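Local coordinates for hypothetical protein yppE (Bacillus subtilis, PDB 2IM8) that is of unknown function but folds as a compact, all-helical single chain that belongs to the bacterial DUF1798 family, at residues H32-F37 with Q88-H93; F82-L87 with K96-D101. All blocks are in the same frame, centred on the assembly; numbering follows the deposited sequence.

Interaction 1: residues H32-F37 with Q88-H93; sequences HSYDFF and QSYVHH
Tyr-34 and Tyr-90 form a T-shaped (edge-to-face) aromatic pair at one end of a four-helix bundle, where the loop leading into helix 36-64 passes the C-terminal end of helix 72-91. The edge of the Tyr-90 ring is directed at the face of Tyr-34, with centroids 5.1 Å apart and planes at 87°. Tyr-90 CD1 does the touching: it stands above the face, displaced from the centre toward the rim, with Tyr-34 CG nearest at 3.6 Å. The opposite face of Tyr-34 is taken by the imidazole of His-32, whose ND1 lies above the ring centre, so the phenol is sandwiched between its loop neighbour and the helix. In Tyr-34, CG lies anti to the carbonyl carbon (chi1 -78°), a setting that swings the ring across to the edge of Tyr-90. Both tyrosines also pack on Ile-40 of helix 36-64 and on Arg-23 of helix 3-29.

The polar links between the two segments run through water. Water 2 accepts from Tyr-34 N at 3.2 Å and donates to Tyr-90 O, a carbonyl in the last turn of its helix. Water 1 accepts from His-32 N at 2.7 Å and lies in the plane of the His-92 ring, at its edge, hydrogen-bonded to NE2.

Each helix end has its own fastening. Asp-35 is the N-cap of helix 36-64, its OD2 accepting from Glu-38 N. His-92 leaves helix 72-91 with positive phi, though His-92 N still bonds to Gln-88 O. Gln-88 OE1 accepts from two backbone N-H groups after the helix, Ile-94 N and His-93 N. The His-93 N donor sits 2.8 Å from Gln-88 OE1, nearly in line with the side-chain C=O, but the bond is bent at the hydrogen (135°).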
ATOM      1  N   HIS A  32      -8.460 -19.038  -9.577  1.00 18.29           N
ATOM      2  CA  HIS A  32      -7.234 -19.564 -10.180  1.00 15.81           C
ATOM      3  C   HIS A  32      -6.259 -19.849  -9.037  1.00 15.97           C
ATOM      4  O   HIS A  32      -6.032 -19.001  -8.175  1.00 16.38           O
ATOM      5  CB  HIS A  32      -6.582 -18.561 -11.140  1.00 14.83           C
ATOM      6  CG  HIS A  32      -5.208 -18.967 -11.581  1.00 13.57           C
ATOM      7  ND1 HIS A  32      -4.061 -18.504 -10.972  1.00 12.70           N
ATOM      8  CD2 HIS A  32      -4.801 -19.841 -12.532  1.00 12.61           C
ATOM      9  CE1 HIS A  32      -3.006 -19.076 -11.529  1.00 11.06           C
ATOM     10  NE2 HIS A  32      -3.428 -19.892 -12.478  1.00 12.98           N
ATOM     11  N   SER A  33      -5.680 -21.040  -9.023  1.00 16.64           N
ATOM     12  CA  SER A  33      -4.746 -21.379  -7.957  1.00 17.54           C
ATOM     13  C   SER A  33      -3.343 -20.817  -8.212  1.00 15.96           C
ATOM     14  O   SER A  33      -2.583 -21.351  -9.020  1.00 14.29           O
ATOM     15  CB  SER A  33      -4.684 -22.893  -7.787  1.00 17.27           C
ATOM     16  OG  SER A  33      -5.952 -23.401  -7.407  1.00 20.94           O
ATOM     17  N   TYR A  34      -3.005 -19.725  -7.528  1.00 16.74           N
ATOM     18  CA  TYR A  34      -1.678 -19.121  -7.695  1.00 15.84           C
ATOM     19  C   TYR A  34      -0.656 -19.953  -6.943  1.00 15.90           C
ATOM     20  O   TYR A  34      -0.959 -20.494  -5.880  1.00 15.97           O
ATOM     21  CB  TYR A  34      -1.667 -17.692  -7.156  1.00 11.42           C
ATOM     22  CG  TYR A  34      -2.303 -16.708  -8.100  1.00 12.85           C
ATOM     23  CD1 TYR A  34      -1.614 -16.252  -9.224  1.00 16.43           C
ATOM     24  CD2 TYR A  34      -3.601 -16.251  -7.894  1.00  9.92           C
ATOM     25  CE1 TYR A  34      -2.200 -15.359 -10.123  1.00 16.08           C
ATOM     26  CE2 TYR A  34      -4.201 -15.353  -8.800  1.00 13.48           C
ATOM     27  CZ  TYR A  34      -3.489 -14.917  -9.904  1.00 14.78           C
ATOM     28  OH  TYR A  34      -4.053 -14.032 -10.796  1.00 18.54           O
ATOM     29  N   ASP A  35       0.551 -20.062  -7.491  1.00 12.77           N
ATOM     30  CA  ASP A  35       1.590 -20.855  -6.840  1.00 11.75           C
ATOM     31  C   ASP A  35       2.088 -20.187  -5.566  1.00 10.19           C
ATOM     32  O   ASP A  35       2.475 -19.013  -5.588  1.00  8.92           O
ATOM     33  CB  ASP A  35       2.768 -21.061  -7.773  1.00 12.94           C
ATOM     34  CG  ASP A  35       3.713 -22.108  -7.254  1.00 12.58           C
ATOM     35  OD1 ASP A  35       3.461 -23.297  -7.502  1.00 13.51           O
ATOM     36  OD2 ASP A  35       4.689 -21.748  -6.576  1.00 15.44           O
ATOM     37  N   PHE A  36       2.130 -20.932  -4.466  1.00  9.74           N
ATOM     38  CA  PHE A  36       2.568 -20.327  -3.208  1.00 13.12           C
ATOM     39  C   PHE A  36       4.028 -19.870  -3.130  1.00 12.20           C
ATOM     40  O   PHE A  36       4.302 -18.700  -2.875  1.00 11.30           O
ATOM     41  CB  PHE A  36       2.310 -21.251  -2.023  1.00 11.43           C
ATOM     42  CG  PHE A  36       2.471 -20.560  -0.700  1.00 14.03           C
ATOM     43  CD1 PHE A  36       1.468 -19.722  -0.220  1.00 13.60           C
ATOM     44  CD2 PHE A  36       3.661 -20.661   0.017  1.00 13.33           C
ATOM     45  CE1 PHE A  36       1.650 -18.987   0.957  1.00 14.83           C
ATOM     46  CE2 PHE A  36       3.852 -19.933   1.185  1.00 15.40           C
ATOM     47  CZ  PHE A  36       2.844 -19.092   1.654  1.00 12.62           C
ATOM     48  N   PHE A  37       4.971 -20.789  -3.317  1.00 11.89           N
ATOM     49  CA  PHE A  37       6.382 -20.418  -3.220  1.00 11.98           C
ATOM     50  C   PHE A  37       6.934 -19.611  -4.384  1.00 13.77           C
ATOM     51  O   PHE A  37       7.885 -18.853  -4.204  1.00 13.41           O
ATOM     52  CB  PHE A  37       7.248 -21.669  -3.016  1.00 12.90           C
ATOM     53  CG  PHE A  37       7.047 -22.321  -1.681  1.00 11.59           C
ATOM     54  CD1 PHE A  37       7.583 -21.753  -0.530  1.00 10.33           C
ATOM     55  CD2 PHE A  37       6.274 -23.469  -1.564  1.00 12.18           C
ATOM     56  CE1 PHE A  37       7.349 -22.309   0.725  1.00 11.71           C
ATOM     57  CE2 PHE A  37       6.026 -24.039  -0.311  1.00 14.39           C
ATOM     58  CZ  PHE A  37       6.567 -23.457   0.837  1.00 12.84           C
ATOM     59  N   GLN A  88      -4.369 -11.527   0.048  1.00  9.39           N
ATOM     60  CA  GLN A  88      -5.738 -11.821  -0.359  1.00  9.36           C
ATOM     61  C   GLN A  88      -6.005 -11.638  -1.851  1.00  8.81           C
ATOM     62  O   GLN A  88      -6.933 -12.242  -2.393  1.00  9.67           O
ATOM     63  CB  GLN A  88      -6.710 -10.994   0.477  1.00 11.18           C
ATOM     64  CG  GLN A  88      -6.668 -11.339   1.976  1.00 12.59           C
ATOM     65  CD  GLN A  88      -6.964 -12.805   2.263  1.00 13.98           C
ATOM     66  OE1 GLN A  88      -7.868 -13.402   1.668  1.00 11.08           O
ATOM     67  NE2 GLN A  88      -6.210 -13.389   3.188  1.00 13.12           N
ATOM     68  N   SER A  89      -5.196 -10.831  -2.528  1.00  7.95           N
ATOM     69  CA  SER A  89      -5.397 -10.648  -3.962  1.00 10.00           C
ATOM     70  C   SER A  89      -5.175 -12.004  -4.636  1.00  9.09           C
ATOM     71  O   SER A  89      -5.783 -12.304  -5.654  1.00  8.08           O
ATOM     72  CB  SER A  89      -4.435  -9.598  -4.532  1.00 10.19           C
ATOM     73  OG  SER A  89      -3.091 -10.054  -4.571  1.00 10.50           O
ATOM     74  N   TYR A  90      -4.313 -12.826  -4.039  1.00  9.52           N
ATOM     75  CA  TYR A  90      -4.015 -14.153  -4.578  1.00 10.89           C
ATOM     76  C   TYR A  90      -4.918 -15.259  -4.054  1.00  9.76           C
ATOM     77  O   TYR A  90      -5.383 -16.083  -4.833  1.00  9.73           O
ATOM     78  CB  TYR A  90      -2.564 -14.529  -4.281  1.00  8.09           C
ATOM     79  CG  TYR A  90      -1.586 -13.614  -4.963  1.00 10.28           C
ATOM     80  CD1 TYR A  90      -1.286 -13.775  -6.313  1.00 11.52           C
ATOM     81  CD2 TYR A  90      -1.002 -12.556  -4.272  1.00 10.85           C
ATOM     82  CE1 TYR A  90      -0.424 -12.900  -6.966  1.00 10.50           C
ATOM     83  CE2 TYR A  90      -0.141 -11.674  -4.911  1.00 11.45           C
ATOM     84  CZ  TYR A  90       0.141 -11.857  -6.262  1.00 12.29           C
ATOM     85  OH  TYR A  90       0.995 -11.004  -6.910  1.00 11.96           O
ATOM     86  N   VAL A  91      -5.164 -15.271  -2.742  1.00  7.10           N
ATOM     87  CA  VAL A  91      -5.987 -16.317  -2.126  1.00  8.06           C
ATOM     88  C   VAL A  91      -7.462 -15.950  -1.904  1.00  9.55           C
ATOM     89  O   VAL A  91      -8.302 -16.827  -1.690  1.00  8.01           O
ATOM     90  CB  VAL A  91      -5.358 -16.779  -0.780  1.00 13.25           C
ATOM     91  CG1 VAL A  91      -3.932 -17.239  -1.021  1.00 12.29           C
ATOM     92  CG2 VAL A  91      -5.377 -15.647   0.232  1.00 15.12           C
ATOM     93  N   HIS A  92      -7.755 -14.652  -1.945  1.00 14.33           N
ATOM     94  CA  HIS A  92      -9.113 -14.116  -1.795  1.00 16.53           C
ATOM     95  C   HIS A  92     -10.068 -14.830  -0.838  1.00 17.07           C
ATOM     96  O   HIS A  92     -11.212 -15.124  -1.196  1.00 18.14           O
ATOM     97  CB  HIS A  92      -9.772 -14.022  -3.174  1.00 12.69           C
ATOM     98  CG  HIS A  92      -9.805 -15.322  -3.922  1.00 15.31           C
ATOM     99  ND1 HIS A  92     -10.697 -16.333  -3.626  1.00 16.06           N
ATOM    100  CD2 HIS A  92      -9.055 -15.772  -4.953  1.00 14.74           C
ATOM    101  CE1 HIS A  92     -10.493 -17.348  -4.447  1.00 16.00           C
ATOM    102  NE2 HIS A  92      -9.502 -17.034  -5.261  1.00 14.50           N
ATOM    103  N   HIS A  93      -9.622 -15.096   0.380  1.00 19.30           N
ATOM    104  CA  HIS A  93     -10.493 -15.757   1.339  1.00 18.75           C
ATOM    105  C   HIS A  93     -11.464 -14.782   1.976  1.00 19.87           C
ATOM    106  O   HIS A  93     -12.639 -15.097   2.136  1.00 21.10           O
ATOM    107  CB  HIS A  93      -9.672 -16.437   2.432  1.00 14.65           C
ATOM    108  CG  HIS A  93      -8.874 -17.602   1.942  1.00 13.78           C
ATOM    109  ND1 HIS A  93      -9.438 -18.637   1.225  1.00 11.72           N
ATOM    110  CD2 HIS A  93      -7.563 -17.909   2.084  1.00 13.42           C
ATOM    111  CE1 HIS A  93      -8.506 -19.533   0.947  1.00 12.58           C
ATOM    112  NE2 HIS A  93      -7.359 -19.116   1.458  1.00 14.35           N
TER
HETATM  113  O   HOH W   1      -7.986 -17.095  -7.726  1.00 25.88           O
HETATM  114  O   HOH W   2      -4.659 -18.958  -4.937  1.00  9.32           O

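Interaction 2: residues F82-L87 with K96-D101; sequences FLELVL and KKRFKD
Arg-98 and Phe-99, consecutive residues in the first turns of helix 96-121, meet Glu-84 and Leu-85 of helix 72-91 in an alpha-alpha hairpin, two successive helices of the all-helical bundle joined by the short 92-95 connection. Arg-98 comes first in the chain and reaches across with its guanidinium: the side chain leaves with CG anti to the backbone N and then bends at chi2 (56°), which carries NH2 to 3.3 Å from Glu-84 OE1. This salt bridge is single-pronged. The extended glutamate meets the arginine nearly at a right angle, and the carboxylate and guanidinium planes are 72° apart, so the two groups are not paired side by side. Arg-98 is exposed, and the bridge therefore lies toward the outer margin of the contact.

Phe-99 follows on the buried side, where the backbones come nearest, its CA lying 6.9 Å from Leu-85 CA. The far end of its ring meets one leucine methyl, with CZ 3.5 Å from Leu-85 CD1. Phe-99 CE1 also lies near that methyl, so the contact falls on one corner of the ring.

The apolar part continues inward: the Phe-99 ring stacks with Tyr-24 of helix 3-29 and touches Ile-94 in the connecting loop, while Leu-85 packs against Ala-17 of helix 3-29 and against Ile-102 and Thr-103 one turn further along helix 96-121.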
ATOM      1  N   PHE A  82      -1.918  -3.310   3.976  1.00  8.16           N
ATOM      2  CA  PHE A  82      -1.326  -3.489   2.659  1.00  7.94           C
ATOM      3  C   PHE A  82      -0.908  -4.937   2.437  1.00  9.40           C
ATOM      4  O   PHE A  82      -1.176  -5.511   1.380  1.00  9.62           O
ATOM      5  CB  PHE A  82      -0.120  -2.564   2.508  1.00  7.07           C
ATOM      6  CG  PHE A  82       0.557  -2.653   1.167  1.00  7.68           C
ATOM      7  CD1 PHE A  82      -0.060  -2.155   0.018  1.00  9.45           C
ATOM      8  CD2 PHE A  82       1.821  -3.221   1.053  1.00 11.54           C
ATOM      9  CE1 PHE A  82       0.583  -2.222  -1.230  1.00 10.75           C
ATOM     10  CE2 PHE A  82       2.472  -3.291  -0.194  1.00  9.91           C
ATOM     11  CZ  PHE A  82       1.846  -2.790  -1.332  1.00  9.21           C
ATOM     12  N   LEU A  83      -0.248  -5.533   3.428  1.00 10.54           N
ATOM     13  CA  LEU A  83       0.180  -6.926   3.297  1.00 12.73           C
ATOM     14  C   LEU A  83      -1.002  -7.882   3.236  1.00 11.38           C
ATOM     15  O   LEU A  83      -0.938  -8.912   2.561  1.00 12.19           O
ATOM     16  CB  LEU A  83       1.112  -7.321   4.444  1.00 16.18           C
ATOM     17  CG  LEU A  83       2.588  -6.947   4.280  1.00 20.61           C
ATOM     18  CD1 LEU A  83       2.720  -5.472   3.980  1.00 22.38           C
ATOM     19  CD2 LEU A  83       3.340  -7.306   5.551  1.00 20.87           C
ATOM     20  N   GLU A  84      -2.080  -7.569   3.945  1.00 10.64           N
ATOM     21  CA  GLU A  84      -3.244  -8.446   3.872  1.00  8.87           C
ATOM     22  C   GLU A  84      -3.802  -8.325   2.455  1.00  9.37           C
ATOM     23  O   GLU A  84      -4.131  -9.329   1.819  1.00  7.21           O
ATOM     24  CB  GLU A  84      -4.309  -8.056   4.893  1.00 12.62           C
ATOM     25  CG  GLU A  84      -5.645  -8.772   4.660  1.00 14.24           C
ATOM     26  CD  GLU A  84      -6.642  -8.616   5.794  1.00 16.11           C
ATOM     27  OE1 GLU A  84      -6.631  -7.566   6.476  1.00 16.46           O
ATOM     28  OE2 GLU A  84      -7.455  -9.552   5.983  1.00 14.55           O
ATOM     29  N   LEU A  85      -3.891  -7.086   1.966  1.00 10.46           N
ATOM     30  CA  LEU A  85      -4.397  -6.814   0.622  1.00 12.17           C
ATOM     31  C   LEU A  85      -3.605  -7.623  -0.403  1.00 10.49           C
ATOM     32  O   LEU A  85      -4.188  -8.247  -1.291  1.00 11.47           O
ATOM     33  CB  LEU A  85      -4.318  -5.303   0.334  1.00 12.97           C
ATOM     34  CG  LEU A  85      -4.135  -4.671  -1.060  1.00 20.64           C
ATOM     35  CD1 LEU A  85      -4.762  -5.503  -2.173  1.00 18.33           C
ATOM     36  CD2 LEU A  85      -4.740  -3.264  -1.015  1.00 18.54           C
ATOM     37  N   VAL A  86      -2.282  -7.637  -0.265  1.00  9.26           N
ATOM     38  CA  VAL A  86      -1.454  -8.388  -1.203  1.00  8.51           C
ATOM     39  C   VAL A  86      -1.748  -9.889  -1.167  1.00  7.62           C
ATOM     40  O   VAL A  86      -2.026 -10.499  -2.200  1.00  6.72           O
ATOM     41  CB  VAL A  86       0.045  -8.150  -0.947  1.00 10.54           C
ATOM     42  CG1 VAL A  86       0.877  -9.097  -1.818  1.00 10.80           C
ATOM     43  CG2 VAL A  86       0.396  -6.697  -1.275  1.00 14.12           C
ATOM     44  N   LEU A  87      -1.701 -10.489   0.014  1.00 10.92           N
ATOM     45  CA  LEU A  87      -1.981 -11.923   0.128  1.00  9.13           C
ATOM     46  C   LEU A  87      -3.371 -12.279  -0.395  1.00  8.09           C
ATOM     47  O   LEU A  87      -3.549 -13.230  -1.175  1.00  9.28           O
ATOM     48  CB  LEU A  87      -1.876 -12.368   1.592  1.00  8.15           C
ATOM     49  CG  LEU A  87      -2.245 -13.835   1.868  1.00 11.40           C
ATOM     50  CD1 LEU A  87      -1.379 -14.790   1.036  1.00  8.36           C
ATOM     51  CD2 LEU A  87      -2.080 -14.113   3.362  1.00 11.69           C
ATOM     52  N   LYS A  96     -15.821  -9.530   0.142  1.00 14.72           N
ATOM     53  CA  LYS A  96     -15.762  -8.287  -0.626  1.00 16.46           C
ATOM     54  C   LYS A  96     -15.697  -7.017   0.215  1.00 14.82           C
ATOM     55  O   LYS A  96     -14.858  -6.158  -0.027  1.00 13.24           O
ATOM     56  CB  LYS A  96     -16.975  -8.185  -1.564  1.00 36.95           C
ATOM     57  CG  LYS A  96     -17.279  -9.446  -2.375  1.00 43.44           C
ATOM     58  CD  LYS A  96     -16.185  -9.756  -3.391  1.00 45.78           C
ATOM     59  CE  LYS A  96     -16.522 -10.984  -4.226  1.00 47.66           C
ATOM     60  NZ  LYS A  96     -16.619 -12.233  -3.406  1.00 49.10           N
ATOM     61  N   LYS A  97     -16.596  -6.896   1.188  1.00 21.67           N
ATOM     62  CA  LYS A  97     -16.649  -5.715   2.049  1.00 23.14           C
ATOM     63  C   LYS A  97     -15.337  -5.441   2.780  1.00 21.38           C
ATOM     64  O   LYS A  97     -14.852  -4.311   2.806  1.00 19.26           O
ATOM     65  CB  LYS A  97     -17.774  -5.862   3.076  1.00 31.00           C
ATOM     66  CG  LYS A  97     -17.854  -4.709   4.065  1.00 33.79           C
ATOM     67  CD  LYS A  97     -18.798  -5.036   5.211  1.00 35.89           C
ATOM     68  CE  LYS A  97     -18.741  -3.974   6.306  1.00 37.47           C
ATOM     69  NZ  LYS A  97     -19.394  -2.695   5.919  1.00 36.32           N
ATOM     70  N   ARG A  98     -14.787  -6.476   3.401  1.00 18.11           N
ATOM     71  CA  ARG A  98     -13.535  -6.355   4.128  1.00 17.84           C
ATOM     72  C   ARG A  98     -12.390  -6.001   3.171  1.00 16.65           C
ATOM     73  O   ARG A  98     -11.557  -5.142   3.472  1.00 12.93           O
ATOM     74  CB  ARG A  98     -13.238  -7.673   4.851  1.00 20.56           C
ATOM     75  CG  ARG A  98     -11.905  -7.734   5.569  1.00 21.67           C
ATOM     76  CD  ARG A  98     -11.732  -6.611   6.578  1.00 23.30           C
ATOM     77  NE  ARG A  98     -10.469  -6.763   7.293  1.00 24.66           N
ATOM     78  CZ  ARG A  98      -9.861  -5.784   7.952  1.00 24.85           C
ATOM     79  NH1 ARG A  98     -10.398  -4.569   7.990  1.00 27.52           N
ATOM     80  NH2 ARG A  98      -8.713  -6.015   8.567  1.00 28.48           N
ATOM     81  N   PHE A  99     -12.345  -6.657   2.019  1.00 16.57           N
ATOM     82  CA  PHE A  99     -11.283  -6.368   1.064  1.00 16.80           C
ATOM     83  C   PHE A  99     -11.366  -4.903   0.640  1.00 15.36           C
ATOM     84  O   PHE A  99     -10.339  -4.218   0.510  1.00 15.17           O
ATOM     85  CB  PHE A  99     -11.397  -7.255  -0.175  1.00 15.98           C
ATOM     86  CG  PHE A  99     -10.249  -7.090  -1.129  1.00 14.88           C
ATOM     87  CD1 PHE A  99      -9.057  -7.783  -0.931  1.00 15.96           C
ATOM     88  CD2 PHE A  99     -10.322  -6.171  -2.173  1.00 13.52           C
ATOM     89  CE1 PHE A  99      -7.948  -7.555  -1.762  1.00 12.96           C
ATOM     90  CE2 PHE A  99      -9.227  -5.941  -3.002  1.00 13.03           C
ATOM     91  CZ  PHE A  99      -8.039  -6.633  -2.796  1.00 13.41           C
ATOM     92  N   LYS A 100     -12.589  -4.425   0.418  1.00 11.96           N
ATOM     93  CA  LYS A 100     -12.790  -3.040   0.016  1.00 12.11           C
ATOM     94  C   LYS A 100     -12.327  -2.101   1.125  1.00 10.63           C
ATOM     95  O   LYS A 100     -11.644  -1.128   0.852  1.00 11.76           O
ATOM     96  CB  LYS A 100     -14.266  -2.760  -0.315  1.00 14.30           C
ATOM     97  CG  LYS A 100     -14.520  -1.317  -0.765  1.00 14.20           C
ATOM     98  CD  LYS A 100     -15.961  -1.069  -1.203  1.00 20.49           C
ATOM     99  CE  LYS A 100     -16.173   0.382  -1.636  1.00 24.01           C
ATOM    100  NZ  LYS A 100     -17.549   0.642  -2.150  1.00 23.59           N
ATOM    101  N   ASP A 101     -12.701  -2.399   2.372  1.00 12.17           N
ATOM    102  CA  ASP A 101     -12.309  -1.566   3.508  1.00 13.30           C
ATOM    103  C   ASP A 101     -10.797  -1.368   3.648  1.00 10.44           C
ATOM    104  O   ASP A 101     -10.341  -0.245   3.817  1.00 11.16           O
ATOM    105  CB  ASP A 101     -12.852  -2.133   4.824  1.00 23.94           C
ATOM    106  CG  ASP A 101     -14.370  -2.126   4.880  1.00 28.45           C
ATOM    107  OD1 ASP A 101     -14.982  -1.232   4.256  1.00 31.66           O
ATOM    108  OD2 ASP A 101     -14.948  -3.004   5.559  1.00 33.04           O
TER

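In the fold
Helix 72-91 carries one side of both contacts: Glu-84 and Leu-85 meet helix 96-121 in interaction 2, and the helix's last turn and exit meet the loop before helix 36-64 in interaction 1. The two centres are 13 Å apart on the same side of the chain's centre, with interaction 1 about 18 Å from that centre and interaction 2 about 10 Å. They adjoin where Gln-88 CB packs 4.2 Å from Phe-99 CD1. The two contacts join helix 72-91 to the start of helix 36-64 and to helix 96-121, interaction 1 toward the bundle end and interaction 2 further in. Helix 3-29 packs on both, its Tyr-24 touching His-92 and stacking on Phe-99.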